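Ribokinase (Thermotoga maritima, PDB 1VM7) probably phosphorylates D-ribose at O-5 with ATP and a divalent cation, most likely magnesium, to give D-ribose 5-phosphate. Local coordinates at residues Leu15-Val20 and Ser141-Leu146; Ile133-Leu138 and Thr155-Lys160; Asn163-Phe168 and Leu184-Pro189. All blocks are in the same frame, centred on the assembly; numbering follows the deposited sequence.

Contact 1: Leu15-Val20 and Ser141-Leu146; sequences LVISVV and SDILLL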
loop_
_atom_site.group_PDB
_atom_site.type_symbol
_atom_site.label_atom_id
_atom_site.label_comp_id
_atom_site.label_asym_id
_atom_site.label_seq_id
_atom_site.Cartn_x
_atom_site.Cartn_y
_atom_site.Cartn_z
ATOM N N LEU A 15 27.347 6.139 -27.606
ATOM C CA LEU A 15 26.145 6.948 -27.782
ATOM C C LEU A 15 25.480 7.150 -26.420
ATOM O O LEU A 15 25.509 6.257 -25.578
ATOM C CB LEU A 15 25.180 6.282 -28.763
ATOM C CG LEU A 15 25.766 6.045 -30.155
ATOM C CD1 LEU A 15 24.733 5.437 -31.118
ATOM C CD2 LEU A 15 26.327 7.340 -30.730
ATOM N N VAL A 16 24.924 8.341 -26.197
ATOM C CA VAL A 16 24.372 8.685 -24.892
ATOM C C VAL A 16 22.908 8.296 -24.855
ATOM O O VAL A 16 22.158 8.619 -25.778
ATOM C CB VAL A 16 24.533 10.190 -24.556
ATOM C CG1 VAL A 16 23.764 10.540 -23.294
ATOM C CG2 VAL A 16 25.993 10.531 -24.392
ATOM N N ILE A 17 22.530 7.596 -23.785
ATOM C CA ILE A 17 21.165 7.071 -23.607
ATOM C C ILE A 17 20.352 7.876 -22.567
ATOM O O ILE A 17 20.813 8.157 -21.454
ATOM C CB ILE A 17 21.165 5.581 -23.135
ATOM C CG1 ILE A 17 21.857 4.669 -24.151
ATOM C CG2 ILE A 17 19.722 5.109 -22.818
ATOM C CD1 ILE A 17 22.055 3.234 -23.665
ATOM N N SER A 18 19.134 8.234 -22.957
ATOM C CA SER A 18 18.150 8.777 -22.052
ATOM C C SER A 18 16.955 7.858 -22.000
ATOM O O SER A 18 16.553 7.292 -23.016
ATOM C CB SER A 18 17.684 10.138 -22.525
ATOM O OG SER A 18 18.716 11.085 -22.406
ATOM N N VAL A 19 16.401 7.684 -20.805
ATOM C CA VAL A 19 15.131 7.008 -20.621
ATOM C C VAL A 19 14.155 8.086 -20.186
ATOM O O VAL A 19 14.487 8.911 -19.344
ATOM C CB VAL A 19 15.126 5.870 -19.523
ATOM C CG1 VAL A 19 13.779 5.186 -19.497
ATOM C CG2 VAL A 19 16.174 4.841 -19.765
ATOM N N VAL A 20 12.974 8.103 -20.796
ATOM C CA VAL A 20 11.922 9.004 -20.377
ATOM C C VAL A 20 10.729 8.128 -20.009
ATOM O O VAL A 20 10.134 7.476 -20.848
ATOM C CB VAL A 20 11.552 10.025 -21.459
ATOM C CG1 VAL A 20 10.433 10.928 -20.947
ATOM C CG2 VAL A 20 12.782 10.861 -21.867
ATOM N N SER A 141 21.349 13.567 -25.906
ATOM C CA SER A 141 21.305 12.105 -26.011
ATOM C C SER A 141 21.198 11.631 -27.462
ATOM O O SER A 141 20.755 12.372 -28.332
ATOM C CB SER A 141 20.115 11.546 -25.206
ATOM O OG SER A 141 20.225 11.865 -23.825
ATOM N N ASP A 142 21.604 10.382 -27.699
ATOM C CA ASP A 142 21.585 9.766 -29.025
ATOM C C ASP A 142 20.626 8.598 -29.122
ATOM O O ASP A 142 20.180 8.265 -30.209
ATOM C CB ASP A 142 22.981 9.282 -29.431
ATOM C CG ASP A 142 24.018 10.358 -29.308
ATOM O OD1 ASP A 142 24.068 11.256 -30.168
ATOM O OD2 ASP A 142 24.776 10.315 -28.328
ATOM N N ILE A 143 20.308 7.990 -27.984
ATOM C CA ILE A 143 19.358 6.887 -27.910
ATOM C C ILE A 143 18.295 7.203 -26.850
ATOM O O ILE A 143 18.604 7.687 -25.766
ATOM C CB ILE A 143 20.038 5.547 -27.549
ATOM C CG1 ILE A 143 21.091 5.156 -28.592
ATOM C CG2 ILE A 143 18.984 4.440 -27.382
ATOM C CD1 ILE A 143 21.965 3.958 -28.177
ATOM N N LEU A 144 17.044 6.931 -27.185
ATOM C CA LEU A 144 15.910 7.255 -26.334
ATOM C C LEU A 144 15.054 6.053 -26.064
ATOM O O LEU A 144 14.534 5.415 -27.002
ATOM C CB LEU A 144 15.031 8.333 -26.984
ATOM C CG LEU A 144 13.714 8.710 -26.275
ATOM C CD1 LEU A 144 13.992 9.218 -24.906
ATOM C CD2 LEU A 144 12.958 9.768 -27.083
ATOM N N LEU A 145 14.892 5.741 -24.771
ATOM C CA LEU A 145 13.987 4.667 -24.361
ATOM C C LEU A 145 12.684 5.200 -23.778
ATOM O O LEU A 145 12.674 6.049 -22.888
ATOM C CB LEU A 145 14.614 3.721 -23.362
ATOM C CG LEU A 145 15.473 2.635 -23.989
ATOM C CD1 LEU A 145 16.628 3.298 -24.663
ATOM C CD2 LEU A 145 15.965 1.725 -22.909
ATOM N N LEU A 146 11.595 4.669 -24.310
ATOM C CA LEU A 146 10.254 5.066 -23.945
ATOM C C LEU A 146 9.459 3.818 -23.622
ATOM O O LEU A 146 9.769 2.738 -24.120
ATOM C CB LEU A 146 9.600 5.820 -25.106
ATOM C CG LEU A 146 10.250 7.128 -25.556
ATOM C CD1 LEU A 146 9.672 7.667 -26.881
ATOM C CD2 LEU A 146 10.085 8.161 -24.459
#

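Contact 2: Ile133-Leu138 and Thr155-Lys160; sequences IDWNTL and TLECAK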
loop_
_atom_site.group_PDB
_atom_site.type_symbol
_atom_site.label_atom_id
_atom_site.label_comp_id
_atom_site.label_asym_id
_atom_site.label_seq_id
_atom_site.Cartn_x
_atom_site.Cartn_y
_atom_site.Cartn_z
ATOM N N ILE A 133 9.780 18.494 -19.934
ATOM C CA ILE A 133 10.909 17.924 -20.650
ATOM C C ILE A 133 11.915 19.021 -20.973
ATOM O O ILE A 133 11.597 19.996 -21.658
ATOM C CB ILE A 133 10.497 17.247 -22.003
ATOM C CG1 ILE A 133 9.453 16.130 -21.811
ATOM C CG2 ILE A 133 11.730 16.683 -22.716
ATOM C CD1 ILE A 133 9.874 15.041 -20.832
ATOM N N ASP A 134 13.129 18.842 -20.466
ATOM C CA ASP A 134 14.245 19.695 -20.799
ATOM C C ASP A 134 14.777 19.270 -22.160
ATOM O O ASP A 134 15.676 18.425 -22.243
ATOM C CB ASP A 134 15.304 19.498 -19.740
ATOM C CG ASP A 134 16.413 20.462 -19.861
ATOM O OD1 ASP A 134 16.626 21.012 -20.971
ATOM O OD2 ASP A 134 17.071 20.661 -18.817
ATOM N N TRP A 135 14.198 19.833 -23.218
ATOM C CA TRP A 135 14.507 19.422 -24.589
ATOM C C TRP A 135 15.948 19.721 -24.983
ATOM O O TRP A 135 16.558 18.991 -25.766
ATOM C CB TRP A 135 13.614 20.145 -25.611
ATOM C CG TRP A 135 12.209 19.738 -25.542
ATOM C CD1 TRP A 135 11.156 20.500 -25.113
ATOM C CD2 TRP A 135 11.672 18.452 -25.884
ATOM N NE1 TRP A 135 9.993 19.765 -25.173
ATOM C CE2 TRP A 135 10.284 18.503 -25.629
ATOM C CE3 TRP A 135 12.234 17.260 -26.362
ATOM C CZ2 TRP A 135 9.440 17.408 -25.851
ATOM C CZ3 TRP A 135 11.401 16.174 -26.581
ATOM C CH2 TRP A 135 10.016 16.255 -26.329
ATOM N N ASN A 136 16.479 20.835 -24.493
ATOM C CA ASN A 136 17.865 21.174 -24.783
ATOM C C ASN A 136 18.780 20.077 -24.230
ATOM O O ASN A 136 19.637 19.557 -24.929
ATOM N N THR A 137 18.573 19.710 -22.979
ATOM C CA THR A 137 19.342 18.628 -22.375
ATOM C C THR A 137 19.075 17.288 -23.055
ATOM O O THR A 137 19.994 16.516 -23.273
ATOM C CB THR A 137 19.016 18.528 -20.906
ATOM O OG1 THR A 137 19.376 19.770 -20.300
ATOM C CG2 THR A 137 19.761 17.378 -20.236
ATOM N N LEU A 138 17.818 17.013 -23.391
ATOM C CA LEU A 138 17.470 15.750 -24.034
ATOM C C LEU A 138 18.144 15.599 -25.395
ATOM O O LEU A 138 18.461 14.491 -25.810
ATOM C CB LEU A 138 15.959 15.621 -24.214
ATOM C CG LEU A 138 15.534 14.245 -24.746
ATOM C CD1 LEU A 138 15.833 13.170 -23.710
ATOM C CD2 LEU A 138 14.071 14.226 -25.117
ATOM N N THR A 155 5.298 10.871 -24.030
ATOM C CA THR A 155 5.965 9.828 -24.780
ATOM C C THR A 155 5.950 10.190 -26.257
ATOM O O THR A 155 6.984 10.190 -26.908
ATOM C CB THR A 155 5.268 8.471 -24.543
ATOM O OG1 THR A 155 5.432 8.113 -23.179
ATOM C CG2 THR A 155 5.845 7.354 -25.429
ATOM N N LEU A 156 4.779 10.517 -26.774
ATOM C CA LEU A 156 4.648 10.834 -28.174
ATOM C C LEU A 156 5.520 12.038 -28.583
ATOM O O LEU A 156 6.208 12.017 -29.604
ATOM C CB LEU A 156 3.182 11.111 -28.497
ATOM C CG LEU A 156 2.867 11.605 -29.901
ATOM C CD1 LEU A 156 3.446 10.674 -30.971
ATOM C CD2 LEU A 156 1.354 11.738 -30.034
ATOM N N GLU A 157 5.471 13.092 -27.783
ATOM C CA GLU A 157 6.196 14.300 -28.108
ATOM C C GLU A 157 7.693 14.028 -28.127
ATOM O O GLU A 157 8.382 14.536 -28.995
ATOM C CB GLU A 157 5.844 15.430 -27.130
ATOM C CG GLU A 157 6.336 16.811 -27.549
ATOM C CD GLU A 157 5.654 17.338 -28.801
ATOM O OE1 GLU A 157 4.919 16.581 -29.493
ATOM O OE2 GLU A 157 5.858 18.530 -29.100
ATOM N N CYS A 158 8.185 13.225 -27.180
ATOM C CA CYS A 158 9.595 12.803 -27.168
ATOM C C CYS A 158 10.004 12.043 -28.421
ATOM O O CYS A 158 11.035 12.326 -29.001
ATOM C CB CYS A 158 9.874 11.917 -25.957
ATOM S SG CYS A 158 10.020 12.862 -24.480
ATOM N N ALA A 159 9.200 11.052 -28.802
ATOM C CA ALA A 159 9.466 10.264 -30.004
ATOM C C ALA A 159 9.433 11.139 -31.259
ATOM O O ALA A 159 10.245 10.959 -32.185
ATOM C CB ALA A 159 8.457 9.113 -30.116
ATOM N N LYS A 160 8.511 12.102 -31.275
ATOM C CA LYS A 160 8.434 13.086 -32.360
ATOM C C LYS A 160 9.681 13.958 -32.447
ATOM O O LYS A 160 10.233 14.158 -33.534
ATOM C CB LYS A 160 7.220 14.014 -32.191
ATOM C CG LYS A 160 5.877 13.375 -32.434
ATOM C CD LYS A 160 4.762 14.429 -32.479
ATOM C CE LYS A 160 4.656 15.037 -33.838
ATOM N NZ LYS A 160 3.723 16.202 -33.844
#

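Contact 3: Asn163-Phe168 and Leu184-Pro189; sequences NGIVIF and LDYLTP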
loop_
_atom_site.group_PDB
_atom_site.type_symbol
_atom_site.label_atom_id
_atom_site.label_comp_id
_atom_site.label_asym_id
_atom_site.label_seq_id
_atom_site.Cartn_x
_atom_site.Cartn_y
_atom_site.Cartn_z
ATOM N N ASN A 163 15.916 13.718 -32.049
ATOM C CA ASN A 163 16.915 13.422 -33.059
ATOM C C ASN A 163 17.858 12.386 -32.441
ATOM O O ASN A 163 18.745 12.709 -31.646
ATOM C CB ASN A 163 17.648 14.680 -33.514
ATOM C CG ASN A 163 18.381 14.474 -34.815
ATOM O OD1 ASN A 163 18.123 13.503 -35.533
ATOM N ND2 ASN A 163 19.308 15.378 -35.128
ATOM N N GLY A 164 17.603 11.132 -32.784
ATOM C CA GLY A 164 18.366 10.008 -32.307
ATOM C C GLY A 164 17.556 8.741 -32.479
ATOM O O GLY A 164 16.506 8.743 -33.121
ATOM N N ILE A 165 18.056 7.652 -31.914
ATOM C CA ILE A 165 17.385 6.369 -32.002
ATOM C C ILE A 165 16.284 6.331 -30.946
ATOM O O ILE A 165 16.528 6.564 -29.768
ATOM C CB ILE A 165 18.389 5.204 -31.865
ATOM C CG1 ILE A 165 19.351 5.228 -33.060
ATOM C CG2 ILE A 165 17.675 3.873 -31.781
ATOM C CD1 ILE A 165 20.654 4.545 -32.790
ATOM N N VAL A 166 15.061 6.098 -31.412
ATOM C CA VAL A 166 13.878 6.066 -30.576
ATOM C C VAL A 166 13.411 4.609 -30.469
ATOM O O VAL A 166 13.080 3.973 -31.487
ATOM C CB VAL A 166 12.744 6.958 -31.140
ATOM C CG1 VAL A 166 11.503 6.940 -30.222
ATOM C CG2 VAL A 166 13.230 8.376 -31.339
ATOM N N ILE A 167 13.437 4.115 -29.222
ATOM C CA ILE A 167 13.015 2.780 -28.837
ATOM C C ILE A 167 11.763 2.930 -27.975
ATOM O O ILE A 167 11.813 3.578 -26.935
ATOM C CB ILE A 167 14.095 2.071 -28.002
ATOM C CG1 ILE A 167 15.392 1.944 -28.818
ATOM C CG2 ILE A 167 13.577 0.719 -27.538
ATOM C CD1 ILE A 167 16.673 1.656 -28.024
ATOM N N PHE A 168 10.648 2.344 -28.429
ATOM C CA PHE A 168 9.359 2.428 -27.725
ATOM C C PHE A 168 8.862 1.026 -27.329
ATOM O O PHE A 168 8.640 0.164 -28.163
ATOM C CB PHE A 168 8.331 3.156 -28.587
ATOM C CG PHE A 168 6.943 3.149 -28.022
ATOM C CD1 PHE A 168 6.692 3.628 -26.762
ATOM C CD2 PHE A 168 5.873 2.659 -28.773
ATOM C CE1 PHE A 168 5.417 3.622 -26.251
ATOM C CE2 PHE A 168 4.601 2.658 -28.272
ATOM C CZ PHE A 168 4.361 3.132 -27.010
ATOM N N LEU A 184 9.334 5.895 -34.737
ATOM C CA LEU A 184 10.079 4.859 -34.029
ATOM C C LEU A 184 11.183 4.240 -34.857
ATOM O O LEU A 184 10.987 3.907 -36.019
ATOM C CB LEU A 184 9.149 3.717 -33.642
ATOM C CG LEU A 184 7.956 4.055 -32.760
ATOM C CD1 LEU A 184 7.388 2.766 -32.259
ATOM C CD2 LEU A 184 8.330 5.027 -31.607
ATOM N N ASP A 185 12.330 4.041 -34.223
ATOM C CA ASP A 185 13.407 3.231 -34.785
ATOM C C ASP A 185 13.251 1.771 -34.340
ATOM O O ASP A 185 13.515 0.850 -35.094
ATOM C CB ASP A 185 14.767 3.838 -34.396
ATOM C CG ASP A 185 14.990 5.197 -35.061
ATOM O OD1 ASP A 185 15.269 5.215 -36.269
ATOM O OD2 ASP A 185 14.837 6.242 -34.405
ATOM N N TYR A 186 12.795 1.577 -33.111
ATOM C CA TYR A 186 12.513 0.246 -32.572
ATOM C C TYR A 186 11.183 0.239 -31.841
ATOM O O TYR A 186 10.909 1.113 -30.994
ATOM C CB TYR A 186 13.628 -0.231 -31.614
ATOM C CG TYR A 186 14.931 -0.492 -32.310
ATOM C CD1 TYR A 186 15.858 0.522 -32.481
ATOM C CD2 TYR A 186 15.223 -1.742 -32.838
ATOM C CE1 TYR A 186 17.038 0.304 -33.133
ATOM C CE2 TYR A 186 16.405 -1.964 -33.516
ATOM C CZ TYR A 186 17.318 -0.936 -33.649
ATOM O OH TYR A 186 18.511 -1.132 -34.324
ATOM N N LEU A 187 10.347 -0.741 -32.190
ATOM C CA LEU A 187 9.147 -1.054 -31.425
ATOM C C LEU A 187 9.366 -2.432 -30.820
ATOM O O LEU A 187 9.710 -3.372 -31.527
ATOM C CB LEU A 187 7.915 -1.071 -32.340
ATOM C CG LEU A 187 6.555 -1.284 -31.664
ATOM C CD1 LEU A 187 6.159 -0.054 -30.912
ATOM C CD2 LEU A 187 5.484 -1.659 -32.669
ATOM N N THR A 188 9.164 -2.565 -29.517
ATOM C CA THR A 188 9.593 -3.790 -28.810
ATOM C C THR A 188 8.442 -4.432 -28.037
ATOM O O THR A 188 8.481 -4.507 -26.829
ATOM C CB THR A 188 10.765 -3.494 -27.834
ATOM O OG1 THR A 188 10.310 -2.660 -26.758
ATOM C CG2 THR A 188 11.922 -2.789 -28.556
ATOM N N PRO A 189 7.391 -4.876 -28.732
ATOM C CA PRO A 189 6.281 -5.472 -28.008
ATOM C C PRO A 189 6.612 -6.891 -27.584
ATOM O O PRO A 189 7.384 -7.545 -28.252
ATOM C CB PRO A 189 5.165 -5.505 -29.065
ATOM C CG PRO A 189 5.925 -5.727 -30.328
ATOM C CD PRO A 189 7.174 -4.919 -30.189
#

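Contact 1: Leu15-Val20 and Ser141-Leu146
Ile17 and Ile143 lie side by side and point the same way, Ile17 CG1 resting 4.0 Å from Ile143 CB, where two parallel neighbouring strands of the large central sheet of the PfkB carbohydrate kinase fold begin. On the same face Ile17 CG2 reaches Leu145 CD1, and Val19 CG2 comes against Leu145 CB; helix 256-269 packs over this face through Ala265 on Ile17 and Leu145. The other face carries Ser18, Val20, Leu144 and Leu146. Here Val20 CG2 meets Leu144 CD1 at 3.7 Å, and Leu146 CD2 reaches Val20 CB.

The backbones between them are joined by regular parallel bonds: Ser18 N to Ile143 O, Leu145 N to Ser18 O and Val20 N to Leu145 O. On its other side the Val19 backbone is hydrogen-bonded to Arg70 and Val72 of strand 69-75, and the Val19 side chain lies close to Gly54 of the predicted substrate site.

Toward the polar end the pairing changes. Val16 O is gripped twice, by Ile143 N at 2.9 Å and by Asp142 N at 2.7 Å. Leu15 CB packs on Asp142 CB, the two side chains crossing at about a right angle. The Asp142 carboxylate ends the pairing: its OD2 takes Val16 N through the anti lone pair at 2.9 Å, with an N-H...O angle of 178°.

Contact 2: Ile133-Leu138 and Thr155-Lys160
With CG set anti to its own carbonyl carbon (chi1 -68°), Trp135 sends its six-membered ring across to Glu157 and Cys158, while Glu157, with CG anti to the backbone N (chi1 -168°) and a bend at chi2, brings its CG to Trp135 CZ2 at 3.6 Å. The two side chains cross at about a right angle. Trp135 CH2 touches Glu157 O and lies 3.6 Å from Cys158 CA, which sits at the edge of the ring near its plane. Cys158 SG stands obliquely to the same ring, 4.8 Å from its centroid, a sulfur-aromatic contact. Ile133 CG2 covers one indole face, 3.5 Å above the plane.

The contact joins the short helix 135-138, which leads into strand 143-146, to helix 152-161, which follows that strand; both pack on the face of the central sheet of the PfkB fold that carries Ser18, Val20, Leu144 and Leu146. Asp134 is the N-cap of the shorter helix, its OD1 accepting from Thr137 N at 3.1 Å from above the carboxylate plane. Arg161 makes a cation-pi contact with Trp135 and a salt bridge with Glu157 OE2, tying both partners together. Replacing Trp135 by an alanine removes the ring, which would probably open a gap between Ile133 and Cys158 and leave Arg161 without its aromatic partner. Cys158 SG also meets Ile133 CD1 and Leu138 CD2, each 4.3 Å away.

Contact 3: Asn163-Phe168 and Leu184-Pro189
The Tyr186 ring takes Ile165 CG2 at its edge, in plane, 3.9 Å from Tyr186 CE1, while Ile167 CG1 approaches Tyr186 CD1 obliquely. Both isoleucines lie alongside the tyrosine and point the same way. Phe264 adds an edge-to-face ring contact with Tyr186, so helix 256-269 closes over this side. The Phe168 ring belongs to the other face of the sheet. Leu184 CD1 lies at its edge near the ring plane, and Leu187 CD1 comes in obliquely to Phe168 CD2 at 3.5 Å. The Phe168 side chain, its CG opposite the backbone N (chi1 173°), runs alongside Leu187, while Leu184 CD2 touches Phe168 CB at 3.6 Å and also reaches Val166 CG1.

Strands 165-168 and 186-187 are parallel neighbours in the central sheet of the PfkB kinase fold, and the loop that follows the second strand leads toward the predicted ATP site. Ile167 pairs with Tyr186 and Phe168 with Leu187. Phe168 N donates to Tyr186 O, and beyond it Thr188 N donates to Phe168 O at 3.1 Å. At the start of the pairing Val166 O receives two donors in its carbonyl plane, Tyr186 N at 2.9 Å and Asp185 N at 2.8 Å, the latter bond bent to 140° at the hydrogen. The Asp185 carboxylate crosses Val166 at about a right angle and accepts Val166 N at OD2, 3.0 Å away, on the anti side and 17° out of its plane.

Thr188 rests its CG2 on Ile167 CG2, and its OG1 is hydrogen-bonded to both Asn261 ND2 and Asp169 OD1. The Thr188 side chain also touches Lys226, a predicted ATP-binding residue.

From the N terminus, strand 17-20 meets its neighbour only after about 120 residues, when contact 1 closes that long loop with strand 143-146. Contact 2 closes a loop of 16 residues that holds strand 143-146, and so crosses contact 1; Ser18 CB packs on Leu138 CD1, and Leu146 CD1 on Ala159 CB. Contact 3 comes in series after both and closes a short loop, from 163-168 to 184-189. Contacts 1 and 3 share one sheet, strands 143-146 and 165-168 being adjacent, and Ile167 CD1 packs against Ile143 and Leu145. Helix 152-161 connects those two parallel strands in a beta-alpha-beta crossover, its Ala159 and Thr155 lying on Val166 and Phe168.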